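Local coordinates for protein FMN Adenylyltransferase (Candida glabrata, PDB 3FWK) that catalyses the transfer of an adenylyl group from ATP to FMN, the step that makes FAD, and has a Rossmann-like alpha/beta fold, at residues L17-A25 and T35-K43; A203-E214 and F252-H262. One frame throughout, in Å; residues are numbered along the deposited sequence. Where two conformers were deposited one is given.

How the contacts relate
From the N terminus, the chain runs up helix 7-23, turns, and comes back along helix 31-50; contact 1 (17-25 with 35-43) closes this short helical hairpin. The chain then builds all six strands of the central sheet before reaching helix 202-212. Contact 2 (203-214 with 252-262) opens there and shuts a longer loop, whose 37 intervening residues hold neither helix nor strand. The two contacts therefore follow in series, neither nesting nor crossing, with centres about 12 Å apart. They still touch: the hydroxyls of Tyr21 and Ser207 probably hydrogen-bond and the Tyr21 and Tyr211 rings pack, tying the N-terminal hairpin to helix 202-212 and, through it, to the 252-262 segment.

Contact 1: L17-A25 and T35-K43; sequences LTSSYLQIA and TQRAINTTK
Gln36 makes the polar link to the main chain of Tyr21 and Ile24. Its NE2 gives one hydrogen to Tyr21 O (3.0 Å, N-H...O 167°) and the other to Ile24 O (3.1 Å), both acceptors lying close to the amide plane. CG stands anti to the carbonyl carbon (chi1 -63°) and the chain runs out straight, carrying the amide across to the turn. Tyr21 O also accepts from Ile24 N, so two donors grip it.

The apolar contacts centre on Ile39 and Leu22. Leu22 is a knob among Gln36, Ile39, Asn40 and Lys43: CD2 packs 3.9 Å from Ile39 CG2, while CD1 meets the end of the Lys43 chain, 3.7 Å from its CE. Ile39 CD1 presses against Tyr21 CD2 at 3.5 Å, and its CG2 slides past Thr18 CG2. Thr35 crosses the far end of the Tyr21 ring, CB 3.1 Å from OH; that hydroxyl hydrogen-bonds to Ser207 on helix 202-212.

At the charged end, water 1 donates to Ser19 OG and weakly accepts from Lys43 NZ, 2.9 Å away. Lys43 also forms a salt bridge with Glu84.

The 17-23 and 35-43 segments of this helical hairpin lie at 136°, well off antiparallel. With both amide hydrogens of Gln36 spent on main-chain carbonyls, the amide's rotation is fixed and the chain leaving the first helix is pinned to the second.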
loop_
_atom_site.group_PDB
_atom_site.type_symbol
_atom_site.label_atom_id
_atom_site.label_comp_id
_atom_site.label_asym_id
_atom_site.label_seq_id
_atom_site.Cartn_x
_atom_site.Cartn_y
_atom_site.Cartn_z
ATOM N N LEU A 17 11.373 10.550 -5.558
ATOM C CA LEU A 17 11.861 9.249 -5.121
ATOM C C LEU A 17 11.596 8.185 -6.193
ATOM O O LEU A 17 12.396 7.263 -6.367
ATOM C CB LEU A 17 11.360 8.855 -3.716
ATOM C CG LEU A 17 9.880 8.540 -3.558
ATOM C CD1 LEU A 17 9.642 7.037 -3.877
ATOM C CD2 LEU A 17 9.426 8.838 -2.129
ATOM N N THR A 18 10.485 8.311 -6.925
ATOM C CA THR A 18 10.171 7.352 -7.993
ATOM C C THR A 18 11.188 7.493 -9.145
ATOM O O THR A 18 11.723 6.501 -9.653
ATOM C CB THR A 18 8.728 7.526 -8.466
ATOM O OG1 THR A 18 7.835 7.309 -7.335
ATOM C CG2 THR A 18 8.380 6.526 -9.553
ATOM N N SER A 19 11.463 8.728 -9.517
ATOM C CA SER A 19 12.475 8.995 -10.527
ATOM C C SER A 19 13.851 8.480 -10.105
ATOM O O SER A 19 14.598 7.927 -10.916
ATOM C CB SER A 19 12.529 10.499 -10.774
ATOM O OG SER A 19 11.372 10.988 -11.401
ATOM N N SER A 20 14.181 8.664 -8.835
ATOM C CA SER A 20 15.444 8.185 -8.297
ATOM C C SER A 20 15.491 6.666 -8.369
ATOM O O SER A 20 16.518 6.066 -8.779
ATOM C CB SER A 20 15.656 8.711 -6.874
ATOM O OG SER A 20 16.871 8.237 -6.335
ATOM N N TYR A 21 14.391 5.998 -8.024
ATOM C CA TYR A 21 14.380 4.541 -8.126
ATOM C C TYR A 21 14.611 4.081 -9.581
ATOM O O TYR A 21 15.374 3.132 -9.847
ATOM C CB TYR A 21 13.006 3.984 -7.624
ATOM C CG TYR A 21 13.033 2.473 -7.466
ATOM C CD1 TYR A 21 13.280 1.874 -6.237
ATOM C CD2 TYR A 21 12.843 1.632 -8.583
ATOM C CE1 TYR A 21 13.355 0.488 -6.094
ATOM C CE2 TYR A 21 12.940 0.273 -8.470
ATOM C CZ TYR A 21 13.197 -0.306 -7.249
ATOM O OH TYR A 21 13.287 -1.663 -7.193
ATOM N N LEU A 22 13.977 4.785 -10.514
ATOM C CA LEU A 22 14.117 4.467 -11.946
ATOM C C LEU A 22 15.524 4.690 -12.466
ATOM O O LEU A 22 15.889 4.118 -13.497
ATOM C CB LEU A 22 13.134 5.262 -12.768
ATOM C CG LEU A 22 11.680 4.805 -12.593
ATOM C CD1 LEU A 22 10.774 5.777 -13.337
ATOM C CD2 LEU A 22 11.477 3.397 -13.164
ATOM N N GLN A 23 16.317 5.472 -11.741
ATOM C CA GLN A 23 17.721 5.706 -12.098
ATOM C C GLN A 23 18.679 4.743 -11.430
ATOM O O GLN A 23 19.772 4.775 -11.729
ATOM C CB GLN A 23 18.088 7.145 -11.738
ATOM C CG GLN A 23 17.355 8.190 -12.539
ATOM C CD GLN A 23 17.430 9.581 -11.900
ATOM O OE1 GLN A 23 18.198 9.808 -10.945
ATOM N NE2 GLN A 23 16.616 10.514 -12.413
ATOM N N ILE A 24 18.261 3.830 -10.585
ATOM C CA ILE A 24 19.161 2.835 -9.983
ATOM C C ILE A 24 19.870 1.809 -10.867
ATOM O O ILE A 24 19.233 1.165 -11.685
ATOM C CB ILE A 24 18.449 1.942 -8.892
ATOM C CG1 ILE A 24 17.852 2.772 -7.723
ATOM C CG2 ILE A 24 19.397 0.831 -8.342
ATOM C CD1 ILE A 24 16.822 1.958 -6.913
ATOM N N ALA A 25 21.168 1.594 -10.633
ATOM C CA ALA A 25 21.953 0.694 -11.467
ATOM C C ALA A 25 21.658 -0.737 -11.099
ATOM O O ALA A 25 21.919 -1.180 -9.982
ATOM C CB ALA A 25 23.452 1.005 -11.291
ATOM N N THR A 35 11.211 -4.284 -10.906
ATOM C CA THR A 35 10.424 -3.237 -10.242
ATOM C C THR A 35 10.381 -1.973 -11.090
ATOM O O THR A 35 9.341 -1.329 -11.201
ATOM C CB THR A 35 10.986 -2.956 -8.828
ATOM O OG1 THR A 35 11.079 -4.179 -8.113
ATOM C CG2 THR A 35 10.102 -1.966 -8.078
ATOM N N GLN A 36 11.517 -1.596 -11.696
ATOM C CA GLN A 36 11.513 -0.478 -12.615
ATOM C C GLN A 36 10.508 -0.671 -13.747
ATOM O O GLN A 36 9.777 0.256 -14.117
ATOM C CB GLN A 36 12.932 -0.204 -13.178
ATOM C CG GLN A 36 13.893 0.208 -12.055
ATOM C CD GLN A 36 15.343 0.247 -12.473
ATOM O OE1 GLN A 36 15.749 -0.496 -13.344
ATOM N NE2 GLN A 36 16.143 1.074 -11.829
ATOM N N ARG A 37 10.519 -1.863 -14.346
ATOM C CA ARG A 37 9.553 -2.171 -15.381
ATOM C C ARG A 37 8.106 -2.058 -14.875
ATOM O O ARG A 37 7.234 -1.524 -15.586
ATOM C CB ARG A 37 9.824 -3.565 -15.969
ATOM C CG ARG A 37 11.200 -3.636 -16.684
ATOM C CD ARG A 37 11.367 -4.984 -17.461
ATOM N NE ARG A 37 11.263 -6.210 -16.671
ATOM C CZ ARG A 37 12.272 -6.817 -16.053
ATOM N NH1 ARG A 37 13.469 -6.238 -15.998
ATOM N NH2 ARG A 37 12.077 -7.978 -15.456
ATOM N N ALA A 38 7.870 -2.525 -13.653
ATOM C CA ALA A 38 6.517 -2.455 -13.082
ATOM C C ALA A 38 6.111 -0.994 -12.860
ATOM O O ALA A 38 4.941 -0.629 -13.118
ATOM C CB ALA A 38 6.491 -3.212 -11.772
ATOM N N ILE A 39 7.055 -0.161 -12.427
ATOM C CA ILE A 39 6.776 1.287 -12.287
ATOM C C ILE A 39 6.400 1.913 -13.603
ATOM O O ILE A 39 5.439 2.683 -13.710
ATOM C CB ILE A 39 7.977 2.019 -11.643
ATOM C CG1 ILE A 39 8.176 1.569 -10.201
ATOM C CG2 ILE A 39 7.839 3.530 -11.788
ATOM C CD1 ILE A 39 9.549 1.950 -9.601
ATOM N N ASN A 40 7.163 1.595 -14.651
ATOM C CA ASN A 40 6.855 2.152 -15.958
ATOM C C ASN A 40 5.467 1.756 -16.461
ATOM O O ASN A 40 4.760 2.578 -17.027
ATOM C CB ASN A 40 7.949 1.777 -16.955
ATOM C CG ASN A 40 9.239 2.525 -16.685
ATOM O OD1 ASN A 40 9.218 3.637 -16.180
ATOM N ND2 ASN A 40 10.359 1.901 -17.016
ATOM N N THR A 41 5.078 0.501 -16.232
ATOM C CA THR A 41 3.728 0.101 -16.614
ATOM C C THR A 41 2.669 0.858 -15.810
ATOM O O THR A 41 1.678 1.349 -16.389
ATOM C CB THR A 41 3.536 -1.401 -16.433
ATOM O OG1 THR A 41 4.425 -2.049 -17.338
ATOM C CG2 THR A 41 2.111 -1.862 -16.754
ATOM N N THR A 42 2.873 0.982 -14.490
ATOM C CA THR A 42 1.910 1.739 -13.667
ATOM C C THR A 42 1.793 3.194 -14.135
ATOM O O THR A 42 0.702 3.750 -14.216
ATOM C CB THR A 42 2.321 1.633 -12.198
ATOM O OG1 THR A 42 2.211 0.277 -11.776
ATOM C CG2 THR A 42 1.480 2.568 -11.312
ATOM N N LYS A 43 2.943 3.822 -14.395
ATOM C CA LYS A 43 2.942 5.214 -14.866
ATOM C C LYS A 43 2.174 5.361 -16.158
ATOM O O LYS A 43 1.415 6.304 -16.324
ATOM C CB LYS A 43 4.376 5.709 -15.103
ATOM C CG LYS A 43 5.178 6.040 -13.880
ATOM C CD LYS A 43 6.505 6.715 -14.377
ATOM C CE LYS A 43 7.373 7.256 -13.295
ATOM N NZ LYS A 43 8.238 8.349 -13.894
HETATM O O HOH W 1 10.731 9.915 -13.786
#

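Contact 2: A203-E214 and F252-H262; sequences ANIWSFLLYSNE and FEWEIENRYKH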
loop_
_atom_site.group_PDB
_atom_site.type_symbol
_atom_site.label_atom_id
_atom_site.label_comp_id
_atom_site.label_asym_id
_atom_site.label_seq_id
_atom_site.Cartn_x
_atom_site.Cartn_y
_atom_site.Cartn_z
ATOM N N ALA A 203 7.892 -9.119 -4.296
ATOM C CA ALA A 203 9.247 -8.622 -4.204
ATOM C C ALA A 203 9.360 -7.182 -4.695
ATOM O O ALA A 203 10.195 -6.406 -4.193
ATOM C CB ALA A 203 10.185 -9.534 -5.017
ATOM N N ASN A 204 8.585 -6.838 -5.719
ATOM C CA ASN A 204 8.601 -5.466 -6.213
ATOM C C ASN A 204 8.066 -4.477 -5.169
ATOM O O ASN A 204 8.602 -3.379 -5.017
ATOM C CB ASN A 204 7.781 -5.334 -7.488
ATOM C CG ASN A 204 8.165 -6.356 -8.542
ATOM O OD1 ASN A 204 7.279 -7.023 -9.059
ATOM N ND2 ASN A 204 9.460 -6.469 -8.855
ATOM N N ILE A 205 6.977 -4.869 -4.509
ATOM C CA ILE A 205 6.386 -4.061 -3.452
ATOM C C ILE A 205 7.454 -3.775 -2.366
ATOM O O ILE A 205 7.652 -2.626 -1.984
ATOM C CB ILE A 205 5.164 -4.784 -2.867
ATOM C CG1 ILE A 205 4.020 -4.911 -3.891
ATOM C CG2 ILE A 205 4.704 -4.062 -1.566
ATOM C CD1 ILE A 205 3.380 -3.632 -4.275
ATOM N N TRP A 206 8.131 -4.819 -1.867
ATOM C CA TRP A 206 9.124 -4.581 -0.805
ATOM C C TRP A 206 10.276 -3.705 -1.307
ATOM O O TRP A 206 10.706 -2.797 -0.606
ATOM C CB TRP A 206 9.675 -5.868 -0.216
ATOM C CG TRP A 206 8.768 -6.799 0.464
ATOM C CD1 TRP A 206 8.682 -8.132 0.256
ATOM C CD2 TRP A 206 7.890 -6.521 1.562
ATOM N NE1 TRP A 206 7.814 -8.706 1.134
ATOM C CE2 TRP A 206 7.308 -7.735 1.945
ATOM C CE3 TRP A 206 7.545 -5.352 2.262
ATOM C CZ2 TRP A 206 6.406 -7.845 3.001
ATOM C CZ3 TRP A 206 6.643 -5.469 3.318
ATOM C CH2 TRP A 206 6.098 -6.695 3.673
ATOM N N SER A 207 10.765 -3.969 -2.519
ATOM C CA SER A 207 11.918 -3.225 -3.022
ATOM C C SER A 207 11.610 -1.724 -3.069
ATOM O O SER A 207 12.388 -0.903 -2.566
ATOM C CB SER A 207 12.282 -3.714 -4.407
ATOM O OG SER A 207 13.355 -2.942 -4.924
ATOM N N PHE A 208 10.489 -1.367 -3.667
ATOM C CA PHE A 208 10.145 0.020 -3.824
ATOM C C PHE A 208 9.839 0.660 -2.462
ATOM O O PHE A 208 10.282 1.779 -2.171
ATOM C CB PHE A 208 8.981 0.151 -4.779
ATOM C CG PHE A 208 8.655 1.584 -5.096
ATOM C CD1 PHE A 208 9.478 2.328 -5.945
ATOM C CD2 PHE A 208 7.541 2.211 -4.553
ATOM C CE1 PHE A 208 9.192 3.635 -6.253
ATOM C CE2 PHE A 208 7.233 3.525 -4.866
ATOM C CZ PHE A 208 8.069 4.247 -5.701
ATOM N N LEU A 209 9.063 -0.020 -1.639
ATOM C CA LEU A 209 8.707 0.559 -0.362
ATOM C C LEU A 209 9.923 0.793 0.524
ATOM O O LEU A 209 10.012 1.828 1.170
ATOM C CB LEU A 209 7.695 -0.324 0.352
ATOM C CG LEU A 209 6.779 0.326 1.403
ATOM C CD1 LEU A 209 6.111 1.627 0.861
ATOM C CD2 LEU A 209 5.700 -0.684 1.791
ATOM N N LEU A 210 10.833 -0.163 0.555
ATOM C CA LEU A 210 12.033 0.001 1.363
ATOM C C LEU A 210 12.905 1.129 0.831
ATOM O O LEU A 210 13.421 1.948 1.620
ATOM C CB LEU A 210 12.798 -1.325 1.443
ATOM C CG LEU A 210 12.118 -2.411 2.275
ATOM C CD1 LEU A 210 12.757 -3.748 1.977
ATOM C CD2 LEU A 210 12.187 -2.091 3.789
ATOM N N TYR A 211 13.082 1.195 -0.485
ATOM C CA TYR A 211 13.881 2.260 -1.047
ATOM C C TYR A 211 13.280 3.633 -0.740
ATOM O O TYR A 211 14.000 4.616 -0.555
ATOM C CB TYR A 211 13.981 2.077 -2.564
ATOM C CG TYR A 211 14.765 3.210 -3.193
ATOM C CD1 TYR A 211 16.152 3.224 -3.129
ATOM C CD2 TYR A 211 14.112 4.310 -3.775
ATOM C CE1 TYR A 211 16.888 4.284 -3.675
ATOM C CE2 TYR A 211 14.833 5.355 -4.298
ATOM C CZ TYR A 211 16.190 5.330 -4.212
ATOM O OH TYR A 211 16.876 6.429 -4.732
ATOM N N SER A 212 11.951 3.705 -0.720
ATOM C CA SER A 212 11.296 5.009 -0.602
ATOM C C SER A 212 11.663 5.730 0.691
ATOM O O SER A 212 11.594 6.947 0.717
ATOM C CB SER A 212 9.766 4.864 -0.652
ATOM O OG SER A 212 9.222 4.356 0.579
ATOM N N ASN A 213 11.987 4.986 1.745
ATOM C CA ASN A 213 12.261 5.562 3.059
ATOM C C ASN A 213 11.065 6.320 3.619
ATOM O O ASN A 213 11.233 7.164 4.478
ATOM C CB ASN A 213 13.484 6.477 2.975
ATOM C CG ASN A 213 14.127 6.741 4.311
ATOM O OD1 ASN A 213 13.904 6.020 5.309
ATOM N ND2 ASN A 213 14.991 7.738 4.332
ATOM N N GLU A 214 9.867 5.982 3.151
ATOM C CA GLU A 214 8.636 6.504 3.761
ATOM C C GLU A 214 8.299 5.630 4.966
ATOM O O GLU A 214 8.573 4.427 4.978
ATOM C CB GLU A 214 7.526 6.488 2.730
ATOM C CG GLU A 214 7.682 7.596 1.765
ATOM C CD GLU A 214 7.481 8.961 2.451
ATOM O OE1 GLU A 214 6.365 9.235 2.870
ATOM O OE2 GLU A 214 8.461 9.706 2.627
ATOM N N PHE A 252 16.922 -7.278 -0.305
ATOM C CA PHE A 252 16.737 -5.843 -0.429
ATOM C C PHE A 252 17.811 -5.055 0.298
ATOM O O PHE A 252 17.586 -3.920 0.710
ATOM C CB PHE A 252 15.335 -5.456 0.071
ATOM C CG PHE A 252 14.258 -6.277 -0.581
ATOM C CD1 PHE A 252 14.040 -6.157 -1.955
ATOM C CD2 PHE A 252 13.556 -7.267 0.131
ATOM C CE1 PHE A 252 13.078 -6.952 -2.594
ATOM C CE2 PHE A 252 12.608 -8.068 -0.523
ATOM C CZ PHE A 252 12.373 -7.905 -1.867
ATOM N N GLU A 253 18.994 -5.639 0.414
ATOM C CA GLU A 253 20.081 -4.962 1.089
ATOM C C GLU A 253 20.433 -3.625 0.459
ATOM O O GLU A 253 20.618 -2.624 1.168
ATOM C CB GLU A 253 21.321 -5.872 1.175
ATOM C CG GLU A 253 21.216 -6.936 2.260
ATOM C CD GLU A 253 22.260 -8.056 2.177
ATOM O OE1 GLU A 253 23.058 -8.094 1.209
ATOM O OE2 GLU A 253 22.245 -8.923 3.081
ATOM N N TRP A 254 20.523 -3.586 -0.867
ATOM C CA TRP A 254 20.928 -2.342 -1.521
ATOM C C TRP A 254 19.909 -1.249 -1.270
ATOM O O TRP A 254 20.259 -0.116 -0.944
ATOM C CB TRP A 254 21.170 -2.555 -3.020
ATOM C CG TRP A 254 21.862 -1.375 -3.593
ATOM C CD1 TRP A 254 23.236 -1.190 -3.726
ATOM C CD2 TRP A 254 21.247 -0.184 -4.077
ATOM N NE1 TRP A 254 23.480 0.031 -4.284
ATOM C CE2 TRP A 254 22.292 0.685 -4.496
ATOM C CE3 TRP A 254 19.905 0.249 -4.184
ATOM C CZ2 TRP A 254 22.039 1.955 -4.998
ATOM C CZ3 TRP A 254 19.648 1.498 -4.675
ATOM C CH2 TRP A 254 20.713 2.351 -5.084
ATOM N N GLU A 255 18.631 -1.588 -1.439
ATOM C CA GLU A 255 17.563 -0.618 -1.282
ATOM C C GLU A 255 17.563 -0.041 0.112
ATOM O O GLU A 255 17.339 1.170 0.269
ATOM C CB GLU A 255 16.204 -1.291 -1.535
ATOM C CG GLU A 255 15.968 -1.729 -2.965
ATOM C CD GLU A 255 16.369 -3.190 -3.261
ATOM O OE1 GLU A 255 17.413 -3.637 -2.751
ATOM O OE2 GLU A 255 15.605 -3.865 -3.993
ATOM N N ILE A 256 17.749 -0.888 1.119
ATOM C CA ILE A 256 17.718 -0.417 2.511
ATOM C C ILE A 256 18.952 0.449 2.786
ATOM O O ILE A 256 18.832 1.529 3.379
ATOM C CB ILE A 256 17.677 -1.629 3.461
ATOM C CG1 ILE A 256 16.298 -2.296 3.373
ATOM C CG2 ILE A 256 17.902 -1.159 4.896
ATOM C CD1 ILE A 256 16.236 -3.625 4.033
ATOM N N GLU A 257 20.131 0.001 2.341
ATOM C CA GLU A 257 21.378 0.721 2.629
ATOM C C GLU A 257 21.491 2.021 1.846
ATOM O O GLU A 257 22.277 2.901 2.223
ATOM C CB GLU A 257 22.566 -0.204 2.305
ATOM C CG GLU A 257 22.735 -1.363 3.282
ATOM C CD GLU A 257 23.855 -2.334 2.904
ATOM O OE1 GLU A 257 24.364 -2.255 1.762
ATOM O OE2 GLU A 257 24.190 -3.188 3.754
ATOM N N ASN A 258 20.787 2.142 0.735
ATOM C CA ASN A 258 20.887 3.295 -0.159
ATOM C C ASN A 258 19.544 3.966 -0.360
ATOM O O ASN A 258 19.270 4.599 -1.394
ATOM C CB ASN A 258 21.441 2.841 -1.502
ATOM C CG ASN A 258 22.802 2.237 -1.347
ATOM O OD1 ASN A 258 22.979 1.013 -1.197
ATOM N ND2 ASN A 258 23.775 3.086 -1.296
ATOM N N ARG A 259 18.682 3.825 0.640
ATOM C CA ARG A 259 17.319 4.348 0.528
ATOM C C ARG A 259 17.284 5.871 0.332
ATOM O O ARG A 259 18.258 6.588 0.645
ATOM C CB ARG A 259 16.469 3.907 1.711
ATOM C CG ARG A 259 16.896 4.490 3.023
ATOM C CD ARG A 259 16.174 3.754 4.130
ATOM N NE ARG A 259 16.506 4.261 5.440
ATOM C CZ ARG A 259 15.903 3.855 6.555
ATOM N NH1 ARG A 259 15.009 2.876 6.538
ATOM N NH2 ARG A 259 16.220 4.422 7.711
ATOM N N TYR A 260 16.185 6.357 -0.212
ATOM C CA TYR A 260 16.050 7.729 -0.621
ATOM C C TYR A 260 16.271 8.668 0.577
ATOM O O TYR A 260 15.706 8.518 1.650
ATOM C CB TYR A 260 14.659 7.959 -1.212
ATOM C CG TYR A 260 14.492 9.315 -1.831
ATOM C CD1 TYR A 260 15.001 9.584 -3.105
ATOM C CD2 TYR A 260 13.861 10.339 -1.139
ATOM C CE1 TYR A 260 14.869 10.842 -3.693
ATOM C CE2 TYR A 260 13.727 11.611 -1.706
ATOM C CZ TYR A 260 14.237 11.843 -2.984
ATOM O OH TYR A 260 14.114 13.072 -3.593
ATOM N N LYS A 261 17.134 9.640 0.371
ATOM C CA LYS A 261 17.408 10.638 1.403
ATOM C C LYS A 261 16.460 11.823 1.342
ATOM O O LYS A 261 16.364 12.509 0.338
ATOM C CB LYS A 261 18.835 11.163 1.249
ATOM C CG LYS A 261 19.911 10.099 1.346
ATOM C CD LYS A 261 21.302 10.721 1.153
ATOM C CE LYS A 261 22.164 9.876 0.247
ATOM N NZ LYS A 261 21.758 10.087 -1.169
ATOM N N HIS A 262 15.816 12.063 2.465
ATOM C CA HIS A 262 14.891 13.183 2.605
ATOM C C HIS A 262 15.622 14.461 2.973
ATOM O O HIS A 262 16.831 14.478 3.227
ATOM C CB HIS A 262 13.885 12.911 3.703
ATOM C CG HIS A 262 13.002 11.730 3.445
ATOM N ND1 HIS A 262 11.986 11.735 2.511
ATOM C CD2 HIS A 262 12.944 10.526 4.062
ATOM C CE1 HIS A 262 11.360 10.565 2.550
ATOM N NE2 HIS A 262 11.934 9.814 3.471
HETATM O O HOH W 2 14.057 1.274 4.383
#
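With CG anti to the backbone N (chi1 -160°), Asn213 sends its amide toward the 259-262 chain, while Glu255, bent at chi2 (93°), curls its carboxylate back to Ser207. Ser207 OG donates to the anti lone pair of Glu255 OE2 at 2.6 Å. Asn213 ND2 bonds to Tyr260 O (2.9 Å), and its OD1 lies over the centre of the Arg259 guanidinium, 3.1 Å above the plane. His262 NE2 donates to Asn213 O from above the carbonyl plane, at 2.9 Å. A backbone bond from Tyr260 N to Tyr211 O joins the segments, Tyr260 N also lying over the centre of the Tyr211 ring face, and water 2 bridges Leu210 O and Arg259 NH1.

The apolar end belongs to Phe252: Trp206 CB sits over its ring face in a CH-pi contact, 4.0 Å from the centroid, and Leu210 CD1 packs on its CB at 3.6 Å.

Helix 253-257 runs at 19° to helix segment 203-212, and the extended 259-262 chain wraps the end of that helix. Across helix 202-212, Phe208 packs against helices 7-23, 31-50 and 69-86; Glu214 reaches Arg131 in helix 119-131 and Tyr132, just before strand 134-138.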